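Local coordinates for protein dihydrofolate reductase (Moritella profunda, PDB 3IA4) that probably reduces 7,8-dihydrofolate to tetrahydrofolate at the expense of NADPH, a key step of folate metabolism, and here holds methotrexate and NADPH, at residues L112-I117 with P128-Y133; Y143-D146 with H151-R154. All coordinates share one frame; numbering follows the deposited sequence.

Interaction 1 of 2, residues L112-I117 with P128-Y133; sequences LYLTHI and PDYEQY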
ATOM      1  N   LEU A 112       1.210   8.377  -5.524  1.00  9.44           N
ATOM      2  CA  LEU A 112       0.372   7.212  -5.295  1.00  8.63           C
ATOM      3  C   LEU A 112       0.693   6.207  -6.373  1.00 10.20           C
ATOM      4  O   LEU A 112       0.656   6.525  -7.560  1.00 12.71           O
ATOM      5  CB  LEU A 112      -1.113   7.567  -5.414  1.00  8.66           C
ATOM      6  CG  LEU A 112      -1.576   8.640  -4.395  1.00  9.85           C
ATOM      7  CD1 LEU A 112      -3.075   8.947  -4.657  1.00 11.42           C
ATOM      8  CD2 LEU A 112      -1.290   8.299  -2.919  1.00 11.52           C
ATOM      9  N   TYR A 113       0.986   4.984  -5.970  1.00 10.20           N
ATOM     10  CA  TYR A 113       1.168   3.901  -6.916  1.00 10.06           C
ATOM     11  C   TYR A 113      -0.133   3.115  -6.854  1.00  8.90           C
ATOM     12  O   TYR A 113      -0.354   2.324  -5.940  1.00  9.38           O
ATOM     13  CB  TYR A 113       2.303   2.963  -6.451  1.00 10.65           C
ATOM     14  CG  TYR A 113       3.721   3.531  -6.545  1.00 11.82           C
ATOM     15  CD1 TYR A 113       4.692   2.802  -7.221  1.00 16.32           C
ATOM     16  CD2 TYR A 113       4.099   4.712  -5.901  1.00 12.50           C
ATOM     17  CE1 TYR A 113       5.984   3.227  -7.269  1.00 17.27           C
ATOM     18  CE2 TYR A 113       5.447   5.175  -5.974  1.00 13.11           C
ATOM     19  CZ  TYR A 113       6.365   4.377  -6.644  1.00 15.00           C
ATOM     20  OH  TYR A 113       7.673   4.818  -6.763  1.00 17.68           O
ATOM     21  N   LEU A 114      -1.035   3.351  -7.796  1.00  9.34           N
ATOM     22  CA  LEU A 114      -2.338   2.710  -7.741  1.00 10.15           C
ATOM     23  C   LEU A 114      -2.478   1.604  -8.780  1.00 11.62           C
ATOM     24  O   LEU A 114      -2.272   1.803  -9.968  1.00 12.27           O
ATOM     25  CB  LEU A 114      -3.454   3.742  -8.009  1.00 10.18           C
ATOM     26  CG  LEU A 114      -3.483   4.943  -7.021  1.00 10.15           C
ATOM     27  CD1 LEU A 114      -4.658   5.856  -7.248  1.00 12.78           C
ATOM     28  CD2 LEU A 114      -3.516   4.425  -5.559  1.00 11.30           C
ATOM     29  N   THR A 115      -2.948   0.475  -8.331  1.00 10.50           N
ATOM     30  CA  THR A 115      -3.438  -0.528  -9.285  1.00 11.07           C
ATOM     31  C   THR A 115      -4.961  -0.442  -9.251  1.00 14.07           C
ATOM     32  O   THR A 115      -5.541  -0.387  -8.162  1.00 15.29           O
ATOM     33  CB  THR A 115      -3.020  -1.877  -8.755  1.00  9.87           C
ATOM     34  OG1 THR A 115      -1.585  -1.947  -8.822  1.00 11.16           O
ATOM     35  CG2 THR A 115      -3.624  -3.029  -9.615  1.00 13.19           C
ATOM     36  N   HIS A 116      -5.599  -0.310 -10.417  1.00  9.78           N
ATOM     37  CA  HIS A 116      -7.048  -0.359 -10.463  1.00  8.87           C
ATOM     38  C   HIS A 116      -7.443  -1.681 -11.039  1.00 11.62           C
ATOM     39  O   HIS A 116      -7.028  -2.017 -12.161  1.00 11.75           O
ATOM     40  CB  HIS A 116      -7.541   0.762 -11.376  1.00 11.89           C
ATOM     41  CG  HIS A 116      -7.124   2.111 -10.909  1.00 10.53           C
ATOM     42  ND1 HIS A 116      -7.859   2.825  -9.979  1.00 14.91           N
ATOM     43  CD2 HIS A 116      -6.079   2.895 -11.258  1.00 12.94           C
ATOM     44  CE1 HIS A 116      -7.269   3.995  -9.769  1.00 14.30           C
ATOM     45  NE2 HIS A 116      -6.183   4.054 -10.520  1.00 15.72           N
ATOM     46  N   ILE A 117      -8.265  -2.420 -10.271  1.00 10.29           N
ATOM     47  CA  ILE A 117      -8.828  -3.706 -10.738  1.00 10.15           C
ATOM     48  C   ILE A 117     -10.265  -3.575 -11.240  1.00 13.70           C
ATOM     49  O   ILE A 117     -11.107  -2.957 -10.575  1.00 10.76           O
ATOM     50  CB  ILE A 117      -8.789  -4.701  -9.550  1.00  8.33           C
ATOM     51  CG1 ILE A 117      -7.368  -4.755  -8.996  1.00 10.68           C
ATOM     52  CG2 ILE A 117      -9.349  -6.093  -9.989  1.00 10.57           C
ATOM     53  CD1 ILE A 117      -7.266  -5.559  -7.650  1.00 11.92           C
ATOM     54  N   PRO A 128      -8.642   6.181   0.599  1.00  8.60           N
ATOM     55  CA  PRO A 128      -9.181   7.532   0.750  1.00  6.60           C
ATOM     56  C   PRO A 128      -9.597   8.188  -0.600  1.00 11.48           C
ATOM     57  O   PRO A 128      -9.215   7.736  -1.661  1.00 10.12           O
ATOM     58  CB  PRO A 128      -7.950   8.320   1.297  1.00 10.98           C
ATOM     59  CG  PRO A 128      -6.881   7.380   1.519  1.00 12.87           C
ATOM     60  CD  PRO A 128      -7.294   6.015   1.193  1.00  9.47           C
ATOM     61  N   ASP A 129     -10.416   9.239  -0.552  1.00 11.21           N
ATOM     62  CA  ASP A 129     -10.830   9.937  -1.768  1.00 10.25           C
ATOM     63  C   ASP A 129      -9.678  10.858  -2.287  1.00 12.53           C
ATOM     64  O   ASP A 129      -9.629  12.079  -2.047  1.00 11.74           O
ATOM     65  CB  ASP A 129     -12.072  10.791  -1.423  1.00 10.36           C
ATOM     66  CG  ASP A 129     -12.603  11.528  -2.601  1.00 18.10           C
ATOM     67  OD1 ASP A 129     -12.266  11.103  -3.715  1.00 15.31           O
ATOM     68  OD2 ASP A 129     -13.292  12.581  -2.427  1.00 17.68           O
ATOM     69  N   TYR A 130      -8.677  10.238  -2.895  1.00 12.72           N
ATOM     70  CA  TYR A 130      -7.529  10.990  -3.365  1.00 11.46           C
ATOM     71  C   TYR A 130      -7.910  12.007  -4.439  1.00 11.06           C
ATOM     72  O   TYR A 130      -7.196  13.003  -4.665  1.00 12.38           O
ATOM     73  CB  TYR A 130      -6.447  10.007  -3.885  1.00 13.06           C
ATOM     74  CG  TYR A 130      -6.857   9.227  -5.108  1.00 10.22           C
ATOM     75  CD1 TYR A 130      -7.642   8.041  -4.991  1.00 13.16           C
ATOM     76  CD2 TYR A 130      -6.505   9.659  -6.392  1.00 14.45           C
ATOM     77  CE1 TYR A 130      -8.043   7.320  -6.110  1.00 13.97           C
ATOM     78  CE2 TYR A 130      -6.912   8.927  -7.530  1.00 14.31           C
ATOM     79  CZ  TYR A 130      -7.661   7.770  -7.372  1.00 15.53           C
ATOM     80  OH  TYR A 130      -8.048   7.100  -8.485  1.00 18.54           O
ATOM     81  N   GLU A 131      -9.074  11.802  -5.045  1.00 13.22           N
ATOM     82  CA  GLU A 131      -9.466  12.678  -6.145  1.00 13.99           C
ATOM     83  C   GLU A 131      -9.876  14.054  -5.611  1.00 13.86           C
ATOM     84  O   GLU A 131     -10.074  14.973  -6.385  1.00 14.03           O
ATOM     85  CB  GLU A 131     -10.592  12.027  -6.977  1.00 20.05           C
ATOM     86  CG  GLU A 131     -10.314  10.539  -7.321  1.00 25.02           C
ATOM     87  CD  GLU A 131     -10.996   9.446  -6.342  1.00 31.10           C
ATOM     88  OE1 GLU A 131     -10.816   9.424  -5.049  1.00 18.71           O
ATOM     89  OE2 GLU A 131     -11.696   8.521  -6.920  1.00 38.04           O
ATOM     90  N   GLN A 132      -9.927  14.240  -4.301  1.00 10.72           N
ATOM     91  CA  GLN A 132     -10.097  15.630  -3.763  1.00 13.41           C
ATOM     92  C   GLN A 132      -8.870  16.534  -3.984  1.00 13.35           C
ATOM     93  O   GLN A 132      -8.954  17.776  -3.884  1.00 15.12           O
ATOM     94  CB  GLN A 132     -10.446  15.594  -2.273  1.00 16.17           C
ATOM     95  CG  GLN A 132      -9.294  15.210  -1.430  1.00 15.53           C
ATOM     96  CD  GLN A 132      -9.634  15.167   0.072  1.00 13.66           C
ATOM     97  OE1 GLN A 132     -10.785  15.351   0.496  1.00 14.95           O
ATOM     98  NE2 GLN A 132      -8.622  14.883   0.871  1.00 14.79           N
ATOM     99  N   TYR A 133      -7.746  15.898  -4.310  1.00 14.92           N
ATOM    100  CA  TYR A 133      -6.508  16.603  -4.713  1.00 13.35           C
ATOM    101  C   TYR A 133      -6.249  16.460  -6.230  1.00 11.17           C
ATOM    102  O   TYR A 133      -6.954  15.738  -6.942  1.00 14.00           O
ATOM    103  CB  TYR A 133      -5.320  16.014  -3.943  1.00 10.56           C
ATOM    104  CG  TYR A 133      -5.446  16.119  -2.454  1.00 12.62           C
ATOM    105  CD1 TYR A 133      -5.176  15.039  -1.651  1.00 15.57           C
ATOM    106  CD2 TYR A 133      -5.816  17.314  -1.844  1.00 16.22           C
ATOM    107  CE1 TYR A 133      -5.238  15.101  -0.267  1.00 14.29           C
ATOM    108  CE2 TYR A 133      -5.887  17.392  -0.439  1.00 13.95           C
ATOM    109  CZ  TYR A 133      -5.587  16.274   0.331  1.00 15.65           C
ATOM    110  OH  TYR A 133      -5.657  16.349   1.724  1.00 14.16           O
TER

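Interaction 2 of 2, residues Y143-D146 with H151-R154; sequences YAAD and HNYR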
ATOM      1  N   TYR A 143      -2.751  -4.544 -17.793  1.00 16.55           N
ATOM      2  CA  TYR A 143      -2.608  -6.000 -17.667  1.00 19.91           C
ATOM      3  C   TYR A 143      -3.927  -6.728 -17.920  1.00 22.06           C
ATOM      4  O   TYR A 143      -4.779  -6.861 -17.019  1.00 22.64           O
ATOM      5  CB  TYR A 143      -2.091  -6.379 -16.278  1.00 19.68           C
ATOM      6  CG  TYR A 143      -0.758  -5.798 -15.901  1.00 21.03           C
ATOM      7  CD1 TYR A 143      -0.662  -4.577 -15.245  1.00 21.12           C
ATOM      8  CD2 TYR A 143       0.433  -6.507 -16.136  1.00 28.49           C
ATOM      9  CE1 TYR A 143       0.564  -4.052 -14.891  1.00 18.80           C
ATOM     10  CE2 TYR A 143       1.669  -5.978 -15.766  1.00 27.85           C
ATOM     11  CZ  TYR A 143       1.726  -4.752 -15.147  1.00 26.31           C
ATOM     12  OH  TYR A 143       2.934  -4.189 -14.760  1.00 34.76           O
ATOM     13  N   ALA A 144      -4.124  -7.240 -19.135  1.00 20.55           N
ATOM     14  CA  ALA A 144      -5.392  -7.914 -19.421  1.00 21.71           C
ATOM     15  C   ALA A 144      -5.459  -9.238 -18.642  1.00 19.34           C
ATOM     16  O   ALA A 144      -4.430  -9.864 -18.358  1.00 19.56           O
ATOM     17  CB  ALA A 144      -5.551  -8.164 -20.941  1.00 22.64           C
ATOM     18  N   ALA A 145      -6.678  -9.609 -18.294  1.00 16.60           N
ATOM     19  CA  ALA A 145      -6.950 -10.896 -17.598  1.00 14.76           C
ATOM     20  C   ALA A 145      -6.274 -12.062 -18.359  1.00 17.33           C
ATOM     21  O   ALA A 145      -6.219 -12.059 -19.581  1.00 19.91           O
ATOM     22  CB  ALA A 145      -8.425 -11.126 -17.562  1.00 15.19           C
ATOM     23  N   ASP A 146      -5.805 -13.057 -17.619  1.00 16.36           N
ATOM     24  CA  ASP A 146      -5.231 -14.277 -18.264  1.00 20.12           C
ATOM     25  C   ASP A 146      -5.614 -15.525 -17.460  1.00 20.78           C
ATOM     26  O   ASP A 146      -6.444 -15.451 -16.562  1.00 18.65           O
ATOM     27  CB  ASP A 146      -3.707 -14.177 -18.450  1.00 20.18           C
ATOM     28  CG  ASP A 146      -2.904 -14.107 -17.128  1.00 21.86           C
ATOM     29  OD1 ASP A 146      -3.406 -14.492 -16.053  1.00 19.27           O
ATOM     30  OD2 ASP A 146      -1.696 -13.717 -17.163  1.00 29.04           O
ATOM     31  N   HIS A 151      -9.234 -10.961 -13.631  1.00 13.57           N
ATOM     32  CA  HIS A 151      -9.752  -9.620 -13.835  1.00 14.39           C
ATOM     33  C   HIS A 151      -8.718  -8.781 -14.522  1.00 14.18           C
ATOM     34  O   HIS A 151      -7.537  -8.916 -14.230  1.00 12.49           O
ATOM     35  CB  HIS A 151     -10.007  -8.960 -12.427  1.00 14.53           C
ATOM     36  CG  HIS A 151     -10.741  -9.862 -11.488  1.00 15.86           C
ATOM     37  ND1 HIS A 151     -12.000 -10.335 -11.772  1.00 17.14           N
ATOM     38  CD2 HIS A 151     -10.410 -10.371 -10.272  1.00 15.32           C
ATOM     39  CE1 HIS A 151     -12.404 -11.136 -10.796  1.00 16.94           C
ATOM     40  NE2 HIS A 151     -11.464 -11.168  -9.868  1.00 15.95           N
ATOM     41  N   ASN A 152      -9.160  -7.870 -15.392  1.00 11.00           N
ATOM     42  CA  ASN A 152      -8.278  -6.876 -15.938  1.00 14.49           C
ATOM     43  C   ASN A 152      -7.812  -5.943 -14.813  1.00 13.52           C
ATOM     44  O   ASN A 152      -8.591  -5.612 -13.934  1.00 15.55           O
ATOM     45  CB  ASN A 152      -9.048  -6.016 -16.919  1.00 15.12           C
ATOM     46  CG  ASN A 152      -9.520  -6.790 -18.149  1.00 22.48           C
ATOM     47  OD1 ASN A 152      -8.864  -7.698 -18.569  1.00 19.22           O
ATOM     48  ND2 ASN A 152     -10.668  -6.415 -18.715  1.00 25.83           N
ATOM     49  N   TYR A 153      -6.574  -5.513 -14.888  1.00 12.14           N
ATOM     50  CA  TYR A 153      -6.094  -4.469 -13.940  1.00 10.44           C
ATOM     51  C   TYR A 153      -5.077  -3.595 -14.596  1.00 14.94           C
ATOM     52  O   TYR A 153      -4.612  -3.899 -15.705  1.00 15.33           O
ATOM     53  CB  TYR A 153      -5.619  -5.068 -12.606  1.00 11.47           C
ATOM     54  CG  TYR A 153      -4.393  -5.976 -12.725  1.00 15.45           C
ATOM     55  CD1 TYR A 153      -4.522  -7.297 -13.127  1.00 16.88           C
ATOM     56  CD2 TYR A 153      -3.131  -5.481 -12.456  1.00 16.92           C
ATOM     57  CE1 TYR A 153      -3.365  -8.129 -13.255  1.00 22.89           C
ATOM     58  CE2 TYR A 153      -1.984  -6.297 -12.548  1.00 18.90           C
ATOM     59  CZ  TYR A 153      -2.122  -7.608 -12.945  1.00 22.51           C
ATOM     60  OH  TYR A 153      -0.976  -8.400 -13.046  1.00 28.70           O
ATOM     61  N   ARG A 154      -4.778  -2.460 -13.974  1.00 11.31           N
ATOM     62  CA  ARG A 154      -3.833  -1.558 -14.624  1.00 11.87           C
ATOM     63  C   ARG A 154      -3.119  -0.805 -13.515  1.00 14.37           C
ATOM     64  O   ARG A 154      -3.619  -0.682 -12.394  1.00 13.35           O
ATOM     65  CB  ARG A 154      -4.515  -0.585 -15.612  1.00 12.33           C
ATOM     66  CG  ARG A 154      -5.356   0.419 -14.894  1.00 14.91           C
ATOM     67  CD  ARG A 154      -6.205   1.253 -15.886  1.00 19.96           C
ATOM     68  NE  ARG A 154      -7.114   2.137 -15.137  1.00 20.40           N
ATOM     69  CZ  ARG A 154      -8.322   1.772 -14.710  1.00 20.24           C
ATOM     70  NH1 ARG A 154      -9.077   2.640 -14.021  1.00 19.71           N
ATOM     71  NH2 ARG A 154      -8.784   0.524 -14.935  1.00 21.46           N
TER

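Interaction 1 of 2, residues L112-I117 with P128-Y133
Tyr130 reaches out to meet Leu112, Leu114 and His116, three alternate residues on one face of strand 111-117 in the central mixed sheet of the dihydrofolate reductase fold. The ring comes from a short 3-10 turn, residues 130-132, in the loop between strands 125-126 and 135-143.

The tight part is apolar. Leu114 CD1 sits over one face of the Tyr130 ring, 3.8 Å from the centroid and 22° off the normal, a CH-pi contact displaced toward the phenol end, where CD1 is 3.6 Å from CZ. At the root of the same side chain, Leu112 CD1 meets Tyr130 CB at 3.6 Å, the two side chains slanting past one another. Both leucines have CG anti to the carbonyl carbon (chi1 -60° in Leu112) and an extended chi2, which carries CD1 out toward the loop. The ring face turned from Leu114 is covered from within the loop by Glu131 CG, 3.7 Å above the plane near its centre, so the ring lies between an aliphatic carbon from each segment.

Toward the partly exposed His116 the packing thins: this residue contributes less buried area than either leucine. An alanine in place of Tyr130 would probably open a gap beside the leucine methyl groups and leave the imidazole edge without its phenol neighbour. The loop has a further tie to the fold through Tyr130 O, which accepts a hydrogen bond from Trp135 NE1. At the outer end of the contact, Tyr130 OH lies near the plane of the imidazole, at its edge, 3.4 Å from His116 CE1.

Interaction 2 of 2, residues Y143-D146 with H151-R154
Tyr143 and Tyr153 face each other as an antiparallel hydrogen-bonded pair, where the hairpin made by strands 135-143 and 153-160 opens into its connecting loop. Two backbone bonds set the register. Tyr143 N donates to Tyr153 O at 2.9 Å, and Tyr153 N returns a nearly straight bond to Tyr143 O at 3.1 Å, with an N-H...O angle of 174°.

A third hydrogen bond continues the pairing by way of a side chain. Ala145 N points to Asn152 OD1 at 2.9 Å, lying in the carbonyl plane of the amide, so Asn152 engages the opposing backbone just beyond the last bridge. Its ND2 has a weak hydrogen bond to Glu118 OE1, and the amide thus links the loop to the chain that follows strand 111-117.

The aromatic contact is made on the sheet face that carries both tyrosines. Their planes are only 11° from parallel, but the rings are slid so far that they barely overlap. What rests over the face of Tyr153 is instead Tyr143 CB, 3.6 Å from the ring centroid in a CH-pi contact. Tyr153 has CG between its backbone N and carbonyl carbon (chi1 65°), which swings the ring back across the strand pair under that CB. The flanks of the two rings meet at Tyr143 CD1 and Tyr153 CE2, 3.5 Å apart. In plain van der Waals contact, Ala145 CB rests against the backbone of the other segment, 3.9 Å from the carbonyl carbon His151 C.

The phenol end of Tyr143 is held by Glu141, with a weak hydrogen bond from Arg34. Helix 26-36 flanks the tyrosine face, with Leu31 against Tyr143 and Ala27 against Tyr153, while Thr115 and Ile117 of strand 111-117 pack against Tyr153 from the neighbouring position in the sheet.

Strand 111-117 joins the two contacts: interaction 1 packs on one of its faces, and interaction 2 includes the start of its sheet neighbour, strand 153-160. Their centres are 18 Å apart, yet they touch directly, with a probable hydrogen bond between His116 N and Arg154 O at 2.8 Å. On the pocket side, Thr115 CG2 meets Tyr153 CD2 at 3.8 Å. Thr115 touches methotrexate and is hydrogen-bonded through OG1 to Glu28. Neither packing cluster reaches the inhibitor: the side chains of Leu114 and Tyr153 stay about 7 and 8 Å from it, respectively. Leu114, on the opposite face of the strand from Thr115, backs the pocket strand, whereas Tyr153 lies beside Thr115 on the pocket side.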